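Local coordinates for Tol-Pal system protein TolB (Acinetobacter baumannii, PDB 7MX5), which is the periplasmic component of the Tol-Pal system, probably contributing to outer membrane invagination during cell division and to outer membrane integrity, at residues A[24-29]-A[81-86]; A[107-112]-A[159-164]; A[152-157]-A[175-180]. All blocks are in the same frame, centred on the assembly; numbering follows the deposited sequence.

Interaction 1: residues A[24-29]-A[81-86]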
loop_
_atom_site.group_PDB
_atom_site.type_symbol
_atom_site.label_atom_id
_atom_site.label_comp_id
_atom_site.label_asym_id
_atom_site.label_seq_id
_atom_site.Cartn_x
_atom_site.Cartn_y
_atom_site.Cartn_z
ATOM N N ASN A 24 1.895 19.797 27.069
ATOM C CA ASN A 24 2.069 20.814 26.030
ATOM C C ASN A 24 2.024 20.179 24.641
ATOM O O ASN A 24 2.879 20.423 23.787
ATOM C CB ASN A 24 3.366 21.602 26.239
ATOM C CG ASN A 24 3.392 22.900 25.459
ATOM O OD1 ASN A 24 2.348 23.480 25.161
ATOM N ND2 ASN A 24 4.590 23.364 25.123
ATOM N N ASP A 25 1.007 19.349 24.421
ATOM C CA ASP A 25 0.896 18.609 23.174
ATOM C C ASP A 25 0.550 19.538 22.014
ATOM O O ASP A 25 -0.148 20.542 22.174
ATOM C CB ASP A 25 -0.160 17.511 23.296
ATOM C CG ASP A 25 -0.219 16.620 22.072
ATOM O OD1 ASP A 25 0.783 15.929 21.787
ATOM O OD2 ASP A 25 -1.268 16.606 21.397
ATOM N N ASN A 26 1.052 19.181 20.834
ATOM C CA ASN A 26 0.840 19.938 19.608
ATOM C C ASN A 26 -0.304 19.390 18.766
ATOM O O ASN A 26 -0.539 19.893 17.663
ATOM C CB ASN A 26 2.126 19.942 18.776
ATOM C CG ASN A 26 2.371 21.263 18.080
ATOM O OD1 ASN A 26 1.703 22.259 18.357
ATOM N ND2 ASN A 26 3.330 21.277 17.162
ATOM N N GLY A 27 -1.025 18.389 19.261
ATOM C CA GLY A 27 -1.890 17.591 18.418
ATOM C C GLY A 27 -1.228 16.337 17.900
ATOM O O GLY A 27 -1.716 15.745 16.931
ATOM N N LEU A 28 -0.128 15.914 18.524
ATOM C CA LEU A 28 0.673 14.800 18.034
ATOM C C LEU A 28 0.132 13.461 18.519
ATOM O O LEU A 28 -0.078 12.542 17.721
ATOM C CB LEU A 28 2.127 14.984 18.479
ATOM C CG LEU A 28 3.258 14.177 17.836
ATOM C CD1 LEU A 28 3.418 12.805 18.483
ATOM C CD2 LEU A 28 3.034 14.043 16.347
ATOM N N TYR A 29 -0.091 13.336 19.827
ATOM C CA TYR A 29 -0.453 12.041 20.390
ATOM C C TYR A 29 -1.796 11.488 19.907
ATOM O O TYR A 29 -1.909 10.252 19.828
ATOM C CB TYR A 29 -0.393 12.114 21.928
ATOM C CG TYR A 29 -1.650 12.580 22.635
ATOM C CD1 TYR A 29 -2.679 11.693 22.935
ATOM C CD2 TYR A 29 -1.792 13.901 23.032
ATOM C CE1 TYR A 29 -3.822 12.119 23.586
ATOM C CE2 TYR A 29 -2.929 14.336 23.682
ATOM C CZ TYR A 29 -3.940 13.442 23.958
ATOM O OH TYR A 29 -5.072 13.874 24.609
ATOM N N ASP A 81 12.730 26.208 14.376
ATOM C CA ASP A 81 12.094 25.673 13.177
ATOM C C ASP A 81 10.657 25.261 13.466
ATOM O O ASP A 81 9.708 25.834 12.918
ATOM C CB ASP A 81 12.898 24.486 12.640
ATOM C CG ASP A 81 14.372 24.574 12.980
ATOM O OD1 ASP A 81 14.706 25.084 14.070
ATOM O OD2 ASP A 81 15.199 24.129 12.157
ATOM N N GLY A 82 10.478 24.269 14.333
ATOM C CA GLY A 82 9.153 23.811 14.697
ATOM C C GLY A 82 9.048 23.377 16.141
ATOM O O GLY A 82 8.922 24.214 17.039
ATOM N N PHE A 83 9.102 22.069 16.384
ATOM C CA PHE A 83 8.990 21.554 17.739
ATOM C C PHE A 83 9.737 20.234 17.845
ATOM O O PHE A 83 10.004 19.561 16.847
ATOM C CB PHE A 83 7.524 21.376 18.156
ATOM C CG PHE A 83 6.810 20.276 17.423
ATOM C CD1 PHE A 83 6.250 20.504 16.177
ATOM C CD2 PHE A 83 6.686 19.014 17.985
ATOM C CE1 PHE A 83 5.586 19.498 15.505
ATOM C CE2 PHE A 83 6.026 18.002 17.316
ATOM C CZ PHE A 83 5.475 18.244 16.074
ATOM N N GLU A 84 10.073 19.879 19.081
ATOM C CA GLU A 84 10.713 18.616 19.406
ATOM C C GLU A 84 9.717 17.718 20.125
ATOM O O GLU A 84 8.877 18.200 20.892
ATOM C CB GLU A 84 11.941 18.834 20.295
ATOM C CG GLU A 84 13.269 18.671 19.589
ATOM C CD GLU A 84 14.437 19.133 20.438
ATOM O OE1 GLU A 84 14.328 19.076 21.681
ATOM O OE2 GLU A 84 15.463 19.553 19.862
ATOM N N VAL A 85 9.807 16.416 19.874
ATOM C CA VAL A 85 9.009 15.429 20.588
ATOM C C VAL A 85 9.960 14.424 21.224
ATOM O O VAL A 85 10.734 13.759 20.526
ATOM C CB VAL A 85 7.982 14.734 19.676
ATOM C CG1 VAL A 85 8.623 14.252 18.380
ATOM C CG2 VAL A 85 7.316 13.579 20.413
ATOM N N HIS A 86 9.921 14.342 22.550
ATOM C CA HIS A 86 10.660 13.344 23.313
ATOM C C HIS A 86 9.650 12.312 23.792
ATOM O O HIS A 86 8.819 12.609 24.656
ATOM C CB HIS A 86 11.403 13.984 24.483
ATOM C CG HIS A 86 12.274 13.030 25.240
ATOM N ND1 HIS A 86 12.758 13.303 26.502
ATOM C CD2 HIS A 86 12.746 11.803 24.915
ATOM C CE1 HIS A 86 13.490 12.288 26.920
ATOM N NE2 HIS A 86 13.500 11.364 25.976
#
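Asn26 and Phe83 meet in the amino-terminal domain of TolB, where the loop leading into helix 29-37 lies against the start of strand 83-91. The evidence for an amide-on-ring contact is twofold: Asn26 ND2 stands 3.1 Å above the mean plane of the Phe83 ring, displaced toward its rim, and the amide plane is turned 79° from that of the ring. The amide therefore presents its nitrogen end to one face instead of lying flat on it. The approach is uneven, with ND2 3.2 Å from Phe83 CD1 but 4.1 Å from Phe83 CD2. Phe83 holds its ring between the backbone N and the carbonyl carbon (chi1 69°), and from there the ring extends toward the loop.

Two residues further along each segment a looser apolar contact follows, Leu28 CD1 lying 4.4 Å from Val85 CG2. The CA atoms of Asn26 and Phe83 are 8.5 Å apart, a spacing bridged by side chains and not by backbone pairing.

The loop owes part of its shape to Asp25. Its OD2 accepts a hydrogen bond from Gly27 N at 2.8 Å, closing an Asx turn, and the donor stands well above the carboxylate plane. Weak bonds from Leu28 N and Tyr29 N reach OD1 of the same carboxylate. Gly27 adopts backbone angles (phi 94°) at which a side chain would press on the preceding carbonyl.

Strand 83-91 runs between strands 70-78 and 96-105, with backbone bonds from Phe83 to Val105 and from Glu84 to Lys77. Ile76 of strand 70-78 is touched by Asp25, Asn26 and Leu28, while Leu28 also packs against Ala113 of helix 110-126.

Interaction 2: residues A[107-112]-A[159-164]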
loop_
_atom_site.group_PDB
_atom_site.type_symbol
_atom_site.label_atom_id
_atom_site.label_comp_id
_atom_site.label_asym_id
_atom_site.label_seq_id
_atom_site.Cartn_x
_atom_site.Cartn_y
_atom_site.Cartn_z
ATOM N N ALA A 107 8.395 22.409 11.904
ATOM C CA ALA A 107 7.215 23.288 11.799
ATOM C C ALA A 107 5.987 22.436 11.477
ATOM O O ALA A 107 5.757 21.432 12.171
ATOM C CB ALA A 107 7.522 24.410 10.816
ATOM N N SER A 108 5.189 22.785 10.465
ATOM C CA SER A 108 3.903 22.144 10.208
ATOM C C SER A 108 4.059 20.797 9.514
ATOM O O SER A 108 3.377 20.516 8.521
ATOM C CB SER A 108 3.020 23.067 9.368
ATOM O OG SER A 108 3.372 24.426 9.576
ATOM N N ARG A 109 4.958 19.961 10.027
ATOM C CA ARG A 109 5.089 18.593 9.548
ATOM C C ARG A 109 4.675 17.646 10.665
ATOM O O ARG A 109 5.451 16.784 11.088
ATOM C CB ARG A 109 6.520 18.316 9.082
ATOM C CG ARG A 109 6.963 19.195 7.922
ATOM C CD ARG A 109 5.988 19.094 6.760
ATOM N NE ARG A 109 6.208 17.892 5.965
ATOM C CZ ARG A 109 5.261 17.020 5.647
ATOM N NH1 ARG A 109 4.010 17.180 6.047
ATOM N NH2 ARG A 109 5.577 15.958 4.911
ATOM N N ILE A 110 3.443 17.803 11.138
ATOM C CA ILE A 110 2.992 17.147 12.361
ATOM C C ILE A 110 2.449 15.749 12.087
ATOM O O ILE A 110 2.680 14.825 12.872
ATOM C CB ILE A 110 1.944 18.043 13.056
ATOM C CG1 ILE A 110 1.291 17.320 14.233
ATOM C CG2 ILE A 110 0.901 18.530 12.057
ATOM C CD1 ILE A 110 2.131 17.333 15.483
ATOM N N ARG A 111 1.727 15.562 10.979
ATOM C CA ARG A 111 1.186 14.241 10.671
ATOM C C ARG A 111 2.291 13.244 10.349
ATOM O O ARG A 111 2.176 12.061 10.690
ATOM C CB ARG A 111 0.193 14.333 9.512
ATOM C CG ARG A 111 -1.184 14.838 9.920
ATOM C CD ARG A 111 -2.263 14.380 8.945
ATOM N NE ARG A 111 -2.762 13.043 9.247
ATOM C CZ ARG A 111 -3.513 12.734 10.296
ATOM N NH1 ARG A 111 -3.885 13.649 11.176
ATOM N NH2 ARG A 111 -3.906 11.474 10.463
ATOM N N GLN A 112 3.368 13.697 9.701
ATOM C CA GLN A 112 4.492 12.806 9.435
ATOM C C GLN A 112 5.235 12.445 10.715
ATOM O O GLN A 112 5.780 11.341 10.820
ATOM C CB GLN A 112 5.444 13.446 8.421
ATOM C CG GLN A 112 6.240 14.620 8.966
ATOM C CD GLN A 112 7.536 14.858 8.218
ATOM O OE1 GLN A 112 7.534 15.112 7.013
ATOM N NE2 GLN A 112 8.653 14.778 8.932
ATOM N N GLY A 159 -4.994 8.276 4.121
ATOM C CA GLY A 159 -5.721 9.107 3.187
ATOM C C GLY A 159 -5.517 10.596 3.356
ATOM O O GLY A 159 -5.987 11.368 2.511
ATOM N N GLU A 160 -4.829 11.026 4.410
ATOM C CA GLU A 160 -4.647 12.446 4.658
ATOM C C GLU A 160 -3.525 13.010 3.793
ATOM O O GLU A 160 -2.672 12.282 3.275
ATOM C CB GLU A 160 -4.350 12.702 6.136
ATOM C CG GLU A 160 -5.472 12.295 7.077
ATOM C CD GLU A 160 -6.690 13.194 6.965
ATOM O OE1 GLU A 160 -6.574 14.299 6.393
ATOM O OE2 GLU A 160 -7.769 12.794 7.452
ATOM N N GLN A 161 -3.534 14.332 3.652
ATOM C CA GLN A 161 -2.565 15.061 2.842
ATOM C C GLN A 161 -2.493 14.522 1.410
ATOM O O GLN A 161 -1.450 14.021 0.981
ATOM C CB GLN A 161 -1.189 15.034 3.495
ATOM C CG GLN A 161 -1.209 15.236 5.003
ATOM C CD GLN A 161 -0.063 16.098 5.493
ATOM O OE1 GLN A 161 1.053 15.615 5.687
ATOM N NE2 GLN A 161 -0.334 17.381 5.698
ATOM N N PRO A 162 -3.580 14.615 0.646
ATOM C CA PRO A 162 -3.544 14.131 -0.735
ATOM C C PRO A 162 -2.802 15.093 -1.647
ATOM O O PRO A 162 -2.854 16.314 -1.486
ATOM C CB PRO A 162 -5.027 14.043 -1.112
ATOM C CG PRO A 162 -5.667 15.115 -0.306
ATOM C CD PRO A 162 -4.878 15.230 0.979
ATOM N N LYS A 163 -2.095 14.516 -2.615
ATOM C CA LYS A 163 -1.321 15.279 -3.589
ATOM C C LYS A 163 -1.774 14.856 -4.978
ATOM O O LYS A 163 -1.570 13.706 -5.379
ATOM C CB LYS A 163 0.181 15.051 -3.396
ATOM C CG LYS A 163 1.099 16.077 -4.061
ATOM C CD LYS A 163 1.196 15.871 -5.567
ATOM C CE LYS A 163 2.296 16.711 -6.182
ATOM N NZ LYS A 163 3.641 16.341 -5.672
ATOM N N THR A 164 -2.378 15.786 -5.714
ATOM C CA THR A 164 -2.856 15.501 -7.061
ATOM C C THR A 164 -1.678 15.493 -8.029
ATOM O O THR A 164 -0.997 16.510 -8.200
ATOM C CB THR A 164 -3.898 16.529 -7.489
ATOM O OG1 THR A 164 -5.041 16.440 -6.626
ATOM C CG2 THR A 164 -4.335 16.276 -8.923
HETATM O O HOH W 1 1.897 17.195 8.661
#
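Arg111 and Glu160 pass each other at a slant, and their meeting is made by carbon and not by charge. Glu160 CG lies over one face of the Arg111 guanidinium, and Arg111 NE comes within 3.5 Å of Glu160 CB. The carboxylate is turned 54° from the guanidinium, with Glu160 OE1 4.9 Å from Arg111 NE, too distant for a direct ion pair. The bend at chi3 (85°) of Arg111 turns the head group across the Glu160 methylenes, and its NH2 forms a salt bridge with Asp158, which directly precedes segment 159-164.

Arg109 uses a different side of its head group. Gln161 OE1 sits at the guanidinium edge, in its plane, 3.4 Å from Arg109 NH1; the bond is fairly straight (155°) but weak by length. Water 1 adds a second polar route: it accepts from Arg111 N at 2.8 Å and donates weakly to Gln161 OE1.

The contact lies at the surface, joining the entry to helix 110-126 with the turn between strands 150-156 and 163-168. That turn is tied to its own sheet by Gln161 O, which accepts from Arg135 NH1, and by Gln161 packing on Asp156.

Interaction 3: residues A[152-157]-A[175-180]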
loop_
_atom_site.group_PDB
_atom_site.type_symbol
_atom_site.label_atom_id
_atom_site.label_comp_id
_atom_site.label_asym_id
_atom_site.label_seq_id
_atom_site.Cartn_x
_atom_site.Cartn_y
_atom_site.Cartn_z
ATOM N N LEU A 152 -5.344 11.357 -10.725
ATOM C CA LEU A 152 -4.288 10.577 -10.096
ATOM C C LEU A 152 -3.816 11.311 -8.847
ATOM O O LEU A 152 -3.354 12.455 -8.931
ATOM C CB LEU A 152 -3.127 10.349 -11.062
ATOM C CG LEU A 152 -1.923 9.597 -10.493
ATOM C CD1 LEU A 152 -2.356 8.319 -9.794
ATOM C CD2 LEU A 152 -0.923 9.293 -11.589
ATOM N N GLN A 153 -3.931 10.656 -7.695
ATOM C CA GLN A 153 -3.591 11.263 -6.419
ATOM C C GLN A 153 -2.648 10.358 -5.642
ATOM O O GLN A 153 -2.631 9.139 -5.828
ATOM C CB GLN A 153 -4.843 11.537 -5.576
ATOM C CG GLN A 153 -5.640 12.748 -6.014
ATOM C CD GLN A 153 -6.465 13.334 -4.887
ATOM O OE1 GLN A 153 -6.858 12.629 -3.956
ATOM N NE2 GLN A 153 -6.733 14.633 -4.964
ATOM N N ILE A 154 -1.860 10.978 -4.768
ATOM C CA ILE A 154 -1.000 10.274 -3.825
ATOM C C ILE A 154 -1.277 10.839 -2.440
ATOM O O ILE A 154 -1.219 12.058 -2.240
ATOM C CB ILE A 154 0.492 10.416 -4.182
ATOM C CG1 ILE A 154 0.773 9.827 -5.564
ATOM C CG2 ILE A 154 1.353 9.730 -3.140
ATOM C CD1 ILE A 154 2.188 10.064 -6.049
ATOM N N ALA A 155 -1.586 9.960 -1.491
ATOM C CA ALA A 155 -1.928 10.376 -0.141
ATOM C C ALA A 155 -1.206 9.486 0.859
ATOM O O ALA A 155 -0.591 8.478 0.500
ATOM C CB ALA A 155 -3.443 10.329 0.095
ATOM N N ASP A 156 -1.287 9.873 2.130
ATOM C CA ASP A 156 -0.714 9.072 3.198
ATOM C C ASP A 156 -1.497 7.769 3.357
ATOM O O ASP A 156 -2.547 7.558 2.742
ATOM C CB ASP A 156 -0.705 9.857 4.508
ATOM C CG ASP A 156 0.176 11.088 4.443
ATOM O OD1 ASP A 156 1.141 11.086 3.650
ATOM O OD2 ASP A 156 -0.097 12.058 5.182
ATOM N N THR A 157 -0.972 6.884 4.208
ATOM C CA THR A 157 -1.602 5.585 4.411
ATOM C C THR A 157 -2.969 5.697 5.075
ATOM O O THR A 157 -3.737 4.730 5.044
ATOM C CB THR A 157 -0.691 4.680 5.241
ATOM O OG1 THR A 157 -0.578 5.198 6.572
ATOM C CG2 THR A 157 0.692 4.605 4.610
ATOM N N PRO A 175 -1.372 3.328 -11.841
ATOM C CA PRO A 175 -0.203 3.994 -11.249
ATOM C C PRO A 175 0.786 2.957 -10.733
ATOM O O PRO A 175 0.405 2.001 -10.053
ATOM C CB PRO A 175 -0.792 4.833 -10.108
ATOM C CG PRO A 175 -2.278 4.657 -10.166
ATOM C CD PRO A 175 -2.582 3.472 -11.016
ATOM N N ALA A 176 2.059 3.148 -11.071
ATOM C CA ALA A 176 3.120 2.228 -10.681
ATOM C C ALA A 176 4.262 3.014 -10.059
ATOM O O ALA A 176 4.704 4.023 -10.617
ATOM C CB ALA A 176 3.624 1.419 -11.880
ATOM N N TRP A 177 4.742 2.545 -8.911
ATOM C CA TRP A 177 5.773 3.243 -8.157
ATOM C C TRP A 177 7.158 2.832 -8.636
ATOM O O TRP A 177 7.428 1.643 -8.835
ATOM C CB TRP A 177 5.630 2.954 -6.663
ATOM C CG TRP A 177 4.565 3.759 -5.994
ATOM C CD1 TRP A 177 3.291 3.362 -5.719
ATOM C CD2 TRP A 177 4.681 5.103 -5.510
ATOM N NE1 TRP A 177 2.603 4.375 -5.096
ATOM C CE2 TRP A 177 3.435 5.455 -4.957
ATOM C CE3 TRP A 177 5.718 6.041 -5.494
ATOM C CZ2 TRP A 177 3.196 6.705 -4.391
ATOM C CZ3 TRP A 177 5.480 7.282 -4.932
ATOM C CH2 TRP A 177 4.229 7.602 -4.388
ATOM N N THR A 178 8.029 3.818 -8.820
ATOM C CA THR A 178 9.420 3.537 -9.122
ATOM C C THR A 178 10.099 2.931 -7.891
ATOM O O THR A 178 9.677 3.183 -6.758
ATOM C CB THR A 178 10.125 4.820 -9.578
ATOM O OG1 THR A 178 10.643 4.639 -10.902
ATOM C CG2 THR A 178 11.254 5.212 -8.643
ATOM N N PRO A 179 11.132 2.097 -8.091
ATOM C CA PRO A 179 11.704 1.332 -6.963
ATOM C C PRO A 179 12.018 2.149 -5.717
ATOM O O PRO A 179 11.766 1.674 -4.603
ATOM C CB PRO A 179 12.980 0.728 -7.563
ATOM C CG PRO A 179 12.769 0.717 -9.026
ATOM C CD PRO A 179 11.699 1.697 -9.390
ATOM N N ASP A 180 12.568 3.352 -5.863
ATOM C CA ASP A 180 12.867 4.194 -4.712
ATOM C C ASP A 180 11.752 5.188 -4.403
ATOM O O ASP A 180 11.957 6.097 -3.591
ATOM C CB ASP A 180 14.201 4.925 -4.918
ATOM C CG ASP A 180 14.241 5.743 -6.199
ATOM O OD1 ASP A 180 13.215 6.344 -6.570
ATOM O OD2 ASP A 180 15.313 5.783 -6.839
#
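Ile154 and Trp177 extend to meet each other between two adjacent sheets, and the isoleucine touches the benzo end of the indole with both of its branches. With CG1 anti to the carbonyl carbon (chi1 -61°) and chi2 extended, Ile154 CD1 reaches 3.6 Å from Trp177 CH2, coming obliquely to the ring. Its CG2 branch lies at the ring edge, 3.8 Å from Trp177 CZ2. The two methyls meet the CZ2-CH2 side of the ring from different heights, CG2 close to its plane and CD1 well above it.

The bond from CA to CB of Trp177 does not itself aim at strand 150-156. It is the ring, set by chi1 of -80° and a chi2 near perpendicular, that swings across to it. The indole nitrogen, NE1, has a weak hydrogen bond to Ala396 O.

Leu152 and Pro175 make the second pair. CG of Leu152 lies opposite the backbone N about the CA-CB bond (chi1 177°), which carries CD1 to 3.7 Å from Pro175 CG and 3.8 Å from Pro175 CB. The two side chains lie alongside each other, pointing opposite ways, and the CD1 methyl sits against two adjacent carbons of the proline ring.

Strand 183-188, neighbour of 172-177, extends the layer: Leu152 touches Tyr186, and Ile154 and Trp177 both touch Ile184. On both strands every second residue makes the contact, as expected of sheets packed through their side chains. Strand 150-156 belongs to one four-stranded antiparallel sheet and strand 172-177 is the first of the next. Such apolar packing of consecutive blades is characteristic of the beta-propeller.

Overall arrangement
The three contacts lie almost in a row: the centres of interactions 1 and 2 are 15 Å apart, those of 2 and 3 are 14 Å apart, and those of 1 and 3 are 28 Å apart. Interaction 1 belongs to the amino-terminal domain and closes before interaction 2 opens; Ile110 CD1 joins them, 3.5 Å from both Phe83 CZ and Leu28 CD2. Interactions 2 and 3 alternate along the chain and share the sheet of strands 150-156 and 163-168, where Lys163 N lies 2.6 Å from Ile154 O, a probable hydrogen bond. The series leads from the amino-terminal domain, across a polar surface junction, to the packing between propeller blades.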